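Local coordinates for orotidine 5'-phosphate decarboxylase (Streptomyces avermitilis, PDB 3V75), which probably catalyses the decarboxylation of orotidine 5'-phosphate to UMP, the last step of de novo UMP biosynthesis, at residues A[44-49]-A[86-91]; A[50-55]-A[65-70]; A[57-62]-A[90-95]; A[113-118]-A[143-148]. One frame throughout, in Å; residues are numbered along the deposited sequence.

Contact 1: residues A[44-49]-A[86-91]; sequences GIDPHA and SAFFER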
# COMPACT_ATOMS: atom_id res chain seq x y z
N GLY A 44 -5.77 16.59 -7.47
CA GLY A 44 -5.97 15.15 -7.39
C GLY A 44 -6.61 14.64 -8.67
O GLY A 44 -7.39 15.35 -9.35
N ILE A 45 -6.30 13.40 -9.05
CA ILE A 45 -7.09 12.75 -10.09
C ILE A 45 -7.79 11.61 -9.35
O ILE A 45 -7.18 10.54 -9.06
CB ILE A 45 -6.24 12.23 -11.25
CG1 ILE A 45 -5.36 13.34 -11.81
CG2 ILE A 45 -7.14 11.63 -12.36
CD1 ILE A 45 -4.51 12.94 -13.05
N ASP A 46 -9.05 11.85 -8.98
CA ASP A 46 -9.76 11.05 -8.00
C ASP A 46 -11.09 10.53 -8.56
O ASP A 46 -12.16 11.04 -8.20
CB ASP A 46 -10.07 11.91 -6.76
CG ASP A 46 -8.82 12.34 -6.05
OD1 ASP A 46 -7.91 11.52 -5.87
OD2 ASP A 46 -8.72 13.53 -5.68
N PRO A 47 -11.04 9.55 -9.47
CA PRO A 47 -12.26 9.10 -10.14
C PRO A 47 -13.03 8.11 -9.26
O PRO A 47 -13.25 6.95 -9.65
CB PRO A 47 -11.75 8.40 -11.42
CG PRO A 47 -10.35 7.91 -10.99
CD PRO A 47 -9.81 9.02 -10.09
N HIS A 48 -13.44 8.54 -8.07
CA HIS A 48 -14.32 7.70 -7.26
C HIS A 48 -15.74 7.73 -7.79
O HIS A 48 -16.12 8.62 -8.58
CB HIS A 48 -14.27 8.04 -5.77
CG HIS A 48 -14.35 9.49 -5.45
ND1 HIS A 48 -15.51 10.23 -5.60
CD2 HIS A 48 -13.43 10.34 -4.92
CE1 HIS A 48 -15.29 11.47 -5.19
NE2 HIS A 48 -14.03 11.57 -4.79
N ALA A 49 -16.54 6.76 -7.38
CA ALA A 49 -17.89 6.64 -7.92
C ALA A 49 -18.73 7.92 -7.75
O ALA A 49 -19.51 8.24 -8.64
CB ALA A 49 -18.64 5.41 -7.34
N SER A 86 -4.28 5.88 -6.66
CA SER A 86 -4.23 4.55 -7.25
C SER A 86 -5.47 3.71 -6.93
O SER A 86 -5.93 2.96 -7.79
CB SER A 86 -2.97 3.82 -6.74
OG SER A 86 -2.79 2.62 -7.45
N ALA A 87 -5.99 3.80 -5.71
CA ALA A 87 -7.09 2.91 -5.33
C ALA A 87 -8.29 3.00 -6.25
O ALA A 87 -8.98 2.02 -6.50
CB ALA A 87 -7.53 3.17 -3.87
N PHE A 88 -8.57 4.22 -6.74
CA PHE A 88 -9.76 4.43 -7.56
C PHE A 88 -9.62 3.79 -8.95
O PHE A 88 -10.61 3.56 -9.62
CB PHE A 88 -10.10 5.92 -7.67
CG PHE A 88 -10.38 6.56 -6.33
CD1 PHE A 88 -11.23 5.95 -5.42
CD2 PHE A 88 -9.80 7.77 -5.99
CE1 PHE A 88 -11.48 6.57 -4.15
CE2 PHE A 88 -10.06 8.36 -4.76
CZ PHE A 88 -10.88 7.75 -3.86
N PHE A 89 -8.37 3.52 -9.36
CA PHE A 89 -8.09 2.81 -10.60
C PHE A 89 -8.03 1.29 -10.32
O PHE A 89 -8.56 0.48 -11.08
CB PHE A 89 -6.75 3.32 -11.17
CG PHE A 89 -6.77 4.76 -11.57
CD1 PHE A 89 -6.99 5.13 -12.91
CD2 PHE A 89 -6.62 5.76 -10.61
CE1 PHE A 89 -7.04 6.47 -13.29
CE2 PHE A 89 -6.65 7.12 -10.98
CZ PHE A 89 -6.87 7.47 -12.34
N GLU A 90 -7.39 0.92 -9.19
CA GLU A 90 -7.18 -0.50 -8.88
C GLU A 90 -8.48 -1.24 -8.69
O GLU A 90 -8.55 -2.46 -8.88
CB GLU A 90 -6.37 -0.64 -7.59
CG GLU A 90 -4.96 -0.16 -7.69
CD GLU A 90 -4.20 -0.40 -6.40
OE1 GLU A 90 -4.42 -1.44 -5.74
OE2 GLU A 90 -3.40 0.48 -6.01
N ARG A 91 -9.53 -0.51 -8.29
CA ARG A 91 -10.83 -1.15 -8.06
C ARG A 91 -11.39 -1.78 -9.34
O ARG A 91 -12.25 -2.65 -9.28
CB ARG A 91 -11.85 -0.17 -7.42
CG ARG A 91 -12.27 0.95 -8.35
CD ARG A 91 -12.90 2.08 -7.54
NE ARG A 91 -13.30 3.22 -8.38
CZ ARG A 91 -14.54 3.39 -8.83
NH1 ARG A 91 -15.48 2.49 -8.55
NH2 ARG A 91 -14.83 4.46 -9.59
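Phe-88 presents one ring face to His-48, whose CB sits over it, 3.8 Å from the Phe-88 ring centroid, while Asp-46 OD1 lies in the ring plane at the edge, 4.0 Å from Phe-88 CE2. The imidazole of His-48 comes alongside, with Asp-46 O 3.6 Å above one of its faces, toward the rim; its CD2 edge is directed at the phenyl face in a T-shaped pair, with the planes at 75° and the His-48 and Phe-88 ring centroids 5.2 Å apart. Phe-89 offers a face to the ring of Pro-47, whose CG stands 4.1 Å from the Phe-89 centroid in a CH-pi contact; Ile-45 O lies at the edge of the same phenyl. Pro-47 CG also touches Phe-88 CB, so the proline wedges between the two successive phenylalanines. Placing CG of His-48 between the backbone N and the carbonyl carbon (chi1 46°) brings the imidazole beside the phenyl. An alanine in place of Phe-88 would probably leave His-48 without the surface that fixes its rotation and open a gap beside Pro-47. Arg-91 NH2 donates to Pro-47 O at 2.9 Å, in the carbonyl plane. Arginine suits this place because its other terminal nitrogen, NH1, forms a salt bridge with Glu-132 of the second subunit. Asp-46 turns OD2 to Ser-270, and its side chain is about 9 Å from that of Lys-119, the predicted proton donor. The loop after strand 42-45 packs on helix 86-90 at the C-terminal, active-site end of a TIM barrel.

Contact 2: residues A[50-55]-A[65-70]; sequences SLLADW and ERFSRT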
# COMPACT_ATOMS: atom_id res chain seq x y z
N SER A 50 -18.58 8.62 -6.61
CA SER A 50 -19.31 9.87 -6.34
C SER A 50 -19.02 10.87 -7.47
O SER A 50 -19.92 11.36 -8.15
CB SER A 50 -18.86 10.43 -4.98
OG SER A 50 -19.68 11.48 -4.52
N LEU A 51 -17.73 11.18 -7.66
CA LEU A 51 -17.35 12.18 -8.69
C LEU A 51 -17.75 11.72 -10.08
O LEU A 51 -18.18 12.54 -10.90
CB LEU A 51 -15.85 12.56 -8.64
CG LEU A 51 -15.45 13.79 -7.80
CD1 LEU A 51 -13.93 13.87 -7.56
CD2 LEU A 51 -16.01 15.11 -8.44
N LEU A 52 -17.61 10.42 -10.38
CA LEU A 52 -18.02 9.96 -11.71
C LEU A 52 -19.53 10.20 -11.92
O LEU A 52 -19.93 10.70 -12.98
CB LEU A 52 -17.71 8.46 -11.91
CG LEU A 52 -16.24 8.03 -11.97
CD1 LEU A 52 -16.10 6.50 -12.11
CD2 LEU A 52 -15.54 8.72 -13.13
N ALA A 53 -20.34 9.86 -10.92
CA ALA A 53 -21.79 10.06 -11.02
C ALA A 53 -22.05 11.57 -11.15
O ALA A 53 -22.85 11.98 -12.00
CB ALA A 53 -22.51 9.49 -9.81
N ASP A 54 -21.39 12.38 -10.33
CA ASP A 54 -21.51 13.84 -10.46
C ASP A 54 -21.20 14.33 -11.90
O ASP A 54 -21.88 15.26 -12.41
CB ASP A 54 -20.59 14.59 -9.48
CG ASP A 54 -21.01 14.45 -8.00
OD1 ASP A 54 -22.15 14.01 -7.71
OD2 ASP A 54 -20.18 14.79 -7.11
N TRP A 55 -20.17 13.80 -12.57
CA TRP A 55 -19.86 14.18 -13.96
C TRP A 55 -20.82 13.57 -14.96
O TRP A 55 -20.61 13.70 -16.17
CB TRP A 55 -18.45 13.78 -14.42
CG TRP A 55 -17.37 14.58 -13.81
CD1 TRP A 55 -17.40 15.16 -12.58
CD2 TRP A 55 -16.08 14.86 -14.36
NE1 TRP A 55 -16.21 15.80 -12.33
CE2 TRP A 55 -15.39 15.64 -13.41
CE3 TRP A 55 -15.46 14.55 -15.57
CZ2 TRP A 55 -14.07 16.11 -13.63
CZ3 TRP A 55 -14.12 15.04 -15.79
CH2 TRP A 55 -13.47 15.80 -14.82
N GLU A 65 -12.06 6.10 -17.46
CA GLU A 65 -11.22 6.54 -18.55
C GLU A 65 -11.61 7.93 -19.08
O GLU A 65 -10.75 8.78 -19.34
CB GLU A 65 -11.27 5.51 -19.65
CG GLU A 65 -10.47 5.83 -20.86
CD GLU A 65 -10.60 4.72 -21.92
OE1 GLU A 65 -11.75 4.25 -22.20
OE2 GLU A 65 -9.56 4.33 -22.51
N ARG A 66 -12.92 8.17 -19.25
CA ARG A 66 -13.36 9.48 -19.75
C ARG A 66 -13.02 10.60 -18.76
O ARG A 66 -12.57 11.70 -19.15
CB ARG A 66 -14.87 9.44 -20.00
CG ARG A 66 -15.42 10.75 -20.54
CD ARG A 66 -14.82 11.05 -21.92
NE ARG A 66 -13.72 12.03 -21.86
CZ ARG A 66 -13.08 12.50 -22.95
NH1 ARG A 66 -13.44 12.07 -24.16
NH2 ARG A 66 -12.12 13.44 -22.85
N PHE A 67 -13.24 10.32 -17.48
CA PHE A 67 -12.92 11.28 -16.40
C PHE A 67 -11.43 11.63 -16.46
O PHE A 67 -11.03 12.81 -16.47
CB PHE A 67 -13.25 10.63 -15.06
CG PHE A 67 -12.94 11.47 -13.86
CD1 PHE A 67 -11.66 11.48 -13.31
CD2 PHE A 67 -13.93 12.22 -13.24
CE1 PHE A 67 -11.37 12.24 -12.18
CE2 PHE A 67 -13.66 12.98 -12.08
CZ PHE A 67 -12.37 12.99 -11.56
N SER A 68 -10.59 10.60 -16.44
CA SER A 68 -9.15 10.79 -16.38
C SER A 68 -8.62 11.54 -17.61
O SER A 68 -7.80 12.47 -17.50
CB SER A 68 -8.49 9.41 -16.23
OG SER A 68 -8.89 8.83 -15.00
N ARG A 69 -9.13 11.17 -18.77
CA ARG A 69 -8.72 11.82 -19.99
C ARG A 69 -9.09 13.31 -19.97
O ARG A 69 -8.29 14.16 -20.38
CB ARG A 69 -9.38 11.12 -21.18
CG ARG A 69 -9.08 11.78 -22.48
CD ARG A 69 -9.64 10.96 -23.64
NE ARG A 69 -9.53 11.78 -24.84
CZ ARG A 69 -9.78 11.34 -26.06
NH1 ARG A 69 -10.15 10.06 -26.22
NH2 ARG A 69 -9.65 12.17 -27.10
N THR A 70 -10.29 13.62 -19.51
CA THR A 70 -10.74 15.01 -19.49
C THR A 70 -9.91 15.83 -18.51
O THR A 70 -9.56 16.99 -18.80
CB THR A 70 -12.23 15.08 -19.10
OG1 THR A 70 -12.98 14.55 -20.19
CG2 THR A 70 -12.66 16.52 -18.80
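Trp-55, just past helix 49-54, meets Phe-67 of helix 61-75 in a helix-to-helix packing on the outside of the barrel, within the connection between strands 42-45 and 81-84. Phe-67 CD2 and CE2 lie over one indole face, and Trp-55 CH2 over a face of the phenyl, with Phe-67 CE2 only 3.4 Å from Trp-55 CE2. The planes are 37° apart, too tilted for a stack and too flat for an edge-to-face pair. Phe-67 reaches across because its CG is anti to the backbone N (chi1 178°), which carries the ring toward helix 49-54. Two leucines fill in round it: Leu-52 CD2 touches Phe-67 CB at 3.6 Å, and Leu-51 CB comes within 4.1 Å of Phe-67 CE2. At the far end of the indole, Thr-70 CG2 packs 3.7 Å from Trp-55 CZ3. Threonine suits this place, since its methyl meets the ring while its hydroxyl receives a bond from Arg-66 NH2 on the same helix. Broad aromatic and branched side chains seal the junction by shape. Cohesion between the two segments therefore rests on dispersion and exclusion of water, while Trp-55 NE1 finds its acceptor outside them, in Leu-274 O.

Contact 3: residues A[57-62]-A[90-95]; sequences LSDDVA and ERFGSR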
# COMPACT_ATOMS: atom_id res chain seq x y z
N LEU A 57 -21.05 10.35 -15.43
CA LEU A 57 -20.37 9.20 -16.04
C LEU A 57 -20.74 7.93 -15.25
O LEU A 57 -21.12 8.00 -14.06
CB LEU A 57 -18.84 9.36 -16.00
CG LEU A 57 -18.32 10.61 -16.70
CD1 LEU A 57 -16.86 10.82 -16.27
CD2 LEU A 57 -18.44 10.46 -18.19
N SER A 58 -20.61 6.79 -15.89
CA SER A 58 -20.97 5.53 -15.26
C SER A 58 -19.84 5.08 -14.34
O SER A 58 -18.67 5.51 -14.52
CB SER A 58 -21.16 4.48 -16.35
OG SER A 58 -20.02 4.47 -17.26
N ASP A 59 -20.14 4.22 -13.37
CA ASP A 59 -19.13 3.76 -12.43
C ASP A 59 -18.46 2.52 -12.99
O ASP A 59 -18.71 1.39 -12.53
CB ASP A 59 -19.76 3.44 -11.08
CG ASP A 59 -18.75 3.01 -10.06
OD1 ASP A 59 -17.65 3.61 -9.99
OD2 ASP A 59 -19.10 2.08 -9.31
N ASP A 60 -17.68 2.71 -14.03
CA ASP A 60 -17.02 1.59 -14.68
C ASP A 60 -15.79 2.07 -15.36
O ASP A 60 -15.47 3.26 -15.29
CB ASP A 60 -17.95 0.82 -15.64
CG ASP A 60 -18.54 1.70 -16.74
OD1 ASP A 60 -17.97 2.78 -17.06
OD2 ASP A 60 -19.59 1.30 -17.31
N VAL A 61 -15.08 1.15 -16.03
CA VAL A 61 -13.80 1.45 -16.65
C VAL A 61 -13.94 2.56 -17.70
O VAL A 61 -13.08 3.45 -17.80
CB VAL A 61 -13.17 0.19 -17.33
CG1 VAL A 61 -12.04 0.59 -18.28
CG2 VAL A 61 -12.60 -0.70 -16.28
N ALA A 62 -15.01 2.49 -18.50
CA ALA A 62 -15.22 3.54 -19.52
C ALA A 62 -15.41 4.93 -18.88
O ALA A 62 -14.88 5.93 -19.39
CB ALA A 62 -16.43 3.19 -20.41
N GLU A 90 -7.39 0.92 -9.19
CA GLU A 90 -7.18 -0.50 -8.88
C GLU A 90 -8.48 -1.24 -8.69
O GLU A 90 -8.55 -2.46 -8.88
CB GLU A 90 -6.37 -0.64 -7.59
CG GLU A 90 -4.96 -0.16 -7.69
CD GLU A 90 -4.20 -0.40 -6.40
OE1 GLU A 90 -4.42 -1.44 -5.74
OE2 GLU A 90 -3.40 0.48 -6.01
N ARG A 91 -9.53 -0.51 -8.29
CA ARG A 91 -10.83 -1.15 -8.06
C ARG A 91 -11.39 -1.78 -9.34
O ARG A 91 -12.25 -2.65 -9.28
CB ARG A 91 -11.85 -0.17 -7.42
CG ARG A 91 -12.27 0.95 -8.35
CD ARG A 91 -12.90 2.08 -7.54
NE ARG A 91 -13.30 3.22 -8.38
CZ ARG A 91 -14.54 3.39 -8.83
NH1 ARG A 91 -15.48 2.49 -8.55
NH2 ARG A 91 -14.83 4.46 -9.59
N PHE A 92 -10.88 -1.34 -10.50
CA PHE A 92 -11.25 -1.95 -11.78
C PHE A 92 -10.21 -2.97 -12.29
O PHE A 92 -10.29 -3.41 -13.43
CB PHE A 92 -11.54 -0.87 -12.85
CG PHE A 92 -12.71 0.01 -12.48
CD1 PHE A 92 -13.99 -0.54 -12.30
CD2 PHE A 92 -12.52 1.37 -12.25
CE1 PHE A 92 -15.07 0.29 -11.93
CE2 PHE A 92 -13.60 2.20 -11.88
CZ PHE A 92 -14.85 1.65 -11.73
N GLY A 93 -9.27 -3.38 -11.43
CA GLY A 93 -8.28 -4.38 -11.81
C GLY A 93 -7.32 -3.88 -12.88
O GLY A 93 -7.02 -2.66 -12.98
N SER A 94 -6.81 -4.81 -13.67
CA SER A 94 -5.79 -4.49 -14.66
C SER A 94 -6.26 -3.44 -15.68
O SER A 94 -5.47 -2.60 -16.09
CB SER A 94 -5.33 -5.76 -15.40
OG SER A 94 -6.43 -6.40 -16.02
N ARG A 95 -7.53 -3.49 -16.05
CA ARG A 95 -8.04 -2.50 -16.99
C ARG A 95 -8.04 -1.08 -16.39
O ARG A 95 -7.80 -0.10 -17.11
CB ARG A 95 -9.45 -2.89 -17.44
CG ARG A 95 -9.45 -4.15 -18.33
CD ARG A 95 -10.88 -4.53 -18.74
NE ARG A 95 -11.43 -3.53 -19.67
CZ ARG A 95 -12.70 -3.13 -19.69
NH1 ARG A 95 -13.60 -3.67 -18.83
NH2 ARG A 95 -13.09 -2.20 -20.58
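Asp-59 and Arg-91 form a salt bridge across the N-terminal ends of two neighbouring helices, 61-75 and 93-109, in the outer helical layer of the TIM barrel. One oxygen, Asp-59 OD1, accepts from Arg-91 NH1 at 2.8 Å through its syn lone pair and from Arg-91 NH2 at 3.0 Å. Carboxylate and guanidinium are nearly coplanar, 16° apart, so both N-H groups point into the end-on grip. Phe-92 CZ lies over one face of the Arg-91 guanidinium, 3.2 Å above its plane. One face of the phenyl is crossed by the backbone from Asp-60 C to Val-61 N, the opposite face carries Arg-91 CG, and Phe-92 CZ approaches Asp-59 OD1 to 3.8 Å at the ring edge. Val-61 slides past in the other direction, its CG2 lying 3.6 Å from Phe-92 CB. A beta-branched residue suits this spot because CG2 meets Phe-92 and CG1 turns to the Arg-95 guanidinium, though CG2 also touches Arg-95.

Further out, the type I turn from Glu-90 to Gly-93 holds Arg-91 and Phe-92 in place; phi of Gly-93 is 67°, which favours glycine. Asp-60 is the N-cap of helix 61-75: its OD1 caps Gly-63 N and also receives Ser-58 OG at 2.7 Å, which steadies the loop bearing Asp-59. Arg-91 has a second anionic partner in Glu-132 of the second subunit, so the bridge continues into the dimer interface. At the exposed rim, Arg-95 bends at chi3 (69°) and lays one face of its guanidinium over Val-61, with NH2 3.8 Å from CG1 of that valine.

Contact 4: residues A[113-118]-A[143-148]; sequences LVVMDA and SDALTV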
# COMPACT_ATOMS: atom_id res chain seq x y z
N LEU A 113 3.96 17.52 -13.25
CA LEU A 113 4.58 16.50 -12.41
C LEU A 113 3.49 15.59 -11.93
O LEU A 113 2.35 16.02 -11.75
CB LEU A 113 5.29 17.16 -11.22
CG LEU A 113 6.45 18.06 -11.65
CD1 LEU A 113 7.06 18.73 -10.43
CD2 LEU A 113 7.53 17.25 -12.36
N VAL A 114 3.81 14.32 -11.70
CA VAL A 114 2.84 13.36 -11.18
C VAL A 114 3.33 12.74 -9.88
O VAL A 114 4.41 12.12 -9.84
CB VAL A 114 2.55 12.26 -12.21
CG1 VAL A 114 1.65 11.15 -11.60
CG2 VAL A 114 1.86 12.88 -13.45
N VAL A 115 2.54 12.90 -8.83
CA VAL A 115 2.76 12.24 -7.57
C VAL A 115 1.81 11.07 -7.53
O VAL A 115 0.58 11.24 -7.46
CB VAL A 115 2.46 13.19 -6.39
CG1 VAL A 115 2.54 12.42 -5.06
CG2 VAL A 115 3.43 14.35 -6.44
N MSE A 116 2.35 9.85 -7.55
CA MSE A 116 1.52 8.66 -7.50
C MSE A 116 1.09 8.44 -6.05
O MSE A 116 1.93 8.11 -5.18
CB MSE A 116 2.27 7.46 -8.03
CG MSE A 116 1.51 6.16 -7.82
SE MSE A 116 -0.10 6.03 -8.94
CE MSE A 116 0.78 6.07 -10.65
N ASP A 117 -0.20 8.61 -5.74
CA ASP A 117 -0.65 8.36 -4.38
C ASP A 117 -1.12 6.91 -4.26
O ASP A 117 -2.28 6.56 -4.55
CB ASP A 117 -1.73 9.35 -3.94
CG ASP A 117 -1.92 9.38 -2.47
OD1 ASP A 117 -1.41 8.46 -1.76
OD2 ASP A 117 -2.58 10.32 -1.95
N ALA A 118 -0.17 6.07 -3.86
CA ALA A 118 -0.39 4.63 -3.77
C ALA A 118 -0.08 4.09 -2.35
O ALA A 118 -0.40 2.93 -2.03
CB ALA A 118 0.46 3.91 -4.81
N SER A 143 6.45 7.67 -12.20
CA SER A 143 5.90 8.90 -11.65
C SER A 143 7.03 9.73 -11.05
O SER A 143 8.10 9.21 -10.71
CB SER A 143 4.85 8.56 -10.57
OG SER A 143 3.79 7.78 -11.12
N ASP A 144 6.82 11.04 -10.90
CA ASP A 144 7.86 11.90 -10.35
C ASP A 144 8.04 11.71 -8.85
O ASP A 144 9.10 12.00 -8.30
CB ASP A 144 7.51 13.35 -10.67
CG ASP A 144 7.51 13.58 -12.14
OD1 ASP A 144 8.62 13.57 -12.72
OD2 ASP A 144 6.41 13.68 -12.75
N ALA A 145 7.00 11.23 -8.17
CA ALA A 145 7.14 10.85 -6.77
C ALA A 145 6.11 9.80 -6.40
O ALA A 145 5.14 9.59 -7.14
CB ALA A 145 7.02 12.08 -5.84
N LEU A 146 6.30 9.17 -5.24
CA LEU A 146 5.42 8.11 -4.78
C LEU A 146 5.12 8.35 -3.33
O LEU A 146 6.04 8.63 -2.55
CB LEU A 146 6.14 6.76 -4.93
CG LEU A 146 5.41 5.53 -4.40
CD1 LEU A 146 4.09 5.21 -5.15
CD2 LEU A 146 6.40 4.30 -4.40
N THR A 147 3.86 8.22 -2.92
CA THR A 147 3.55 8.24 -1.49
C THR A 147 3.83 6.84 -0.92
O THR A 147 3.47 5.80 -1.52
CB THR A 147 2.08 8.66 -1.17
OG1 THR A 147 1.19 7.72 -1.77
CG2 THR A 147 1.78 10.09 -1.70
N VAL A 148 4.44 6.83 0.28
CA VAL A 148 4.81 5.58 0.96
C VAL A 148 4.44 5.64 2.42
O VAL A 148 4.43 6.72 3.05
CB VAL A 148 6.32 5.24 0.81
CG1 VAL A 148 6.66 4.99 -0.66
CG2 VAL A 148 7.21 6.38 1.37
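Asp-144 OD2 grips the start of strand 113-120, taking Val-114 N at 2.9 Å with its anti lone pair. The backbones are stitched tightly in parallel register, Val-114 O receiving Ala-145 N, Ala-145 O receiving Met-116 N at 2.8 Å, and Met-116 O receiving Thr-147 N. Side-chain packing is looser: Val-115 CG2 and Ala-145 CB, on the face that also touches Phe-172, are 4.3 Å apart. On the other face, CG of Met-116, a selenomethionine, meets Leu-146 CD1 at 3.8 Å, and the bends at chi2 and chi3 bring CE back to Ser-143 OG, itself hydrogen-bonded to Leu-141 O. No solvent side relieves the contact: the touching residues are buried. Asp-144 OD1 forms salt bridges with Arg-108 and Arg-30, so an alanine here would probably leave Val-114 N without its acceptor and both arginines without their mate. Threonine suits its place: Thr-147 OG1, between the backbone N and the carbonyl carbon (chi1 61°), donates to Asp-117 OD1 at 2.7 Å, from above the carboxylate plane. Asp-117 also pairs with Lys-83 and Lys-119, the predicted proton donor. These adjacent strands of a beta-alpha-beta unit, joined through helix 124-134, probably carry part of the TIM-barrel active site.

Overall arrangement
Contacts 1, 2 and 3 cluster on one side of the barrel, their centres 9 to 11 Å apart, whereas the centre of contact 4 lies about 6 Å from that of the chain, 14 Å from that of contact 1 and 20 to 21 Å from those of contacts 3 and 2. Contact 2 falls between the segments of contact 1, contacts 2 and 3 alternate along the chain and share helix 61-75, and contact 4 opens last. Arg-91 ties contacts 1 and 3, which both touch the second subunit. Ser-86 and Asp-117 probably join contacts 1 and 4 by a backbone hydrogen bond. Strands at the probable active site are thereby connected, through helix 86-90, to outer helices and the dimer interface.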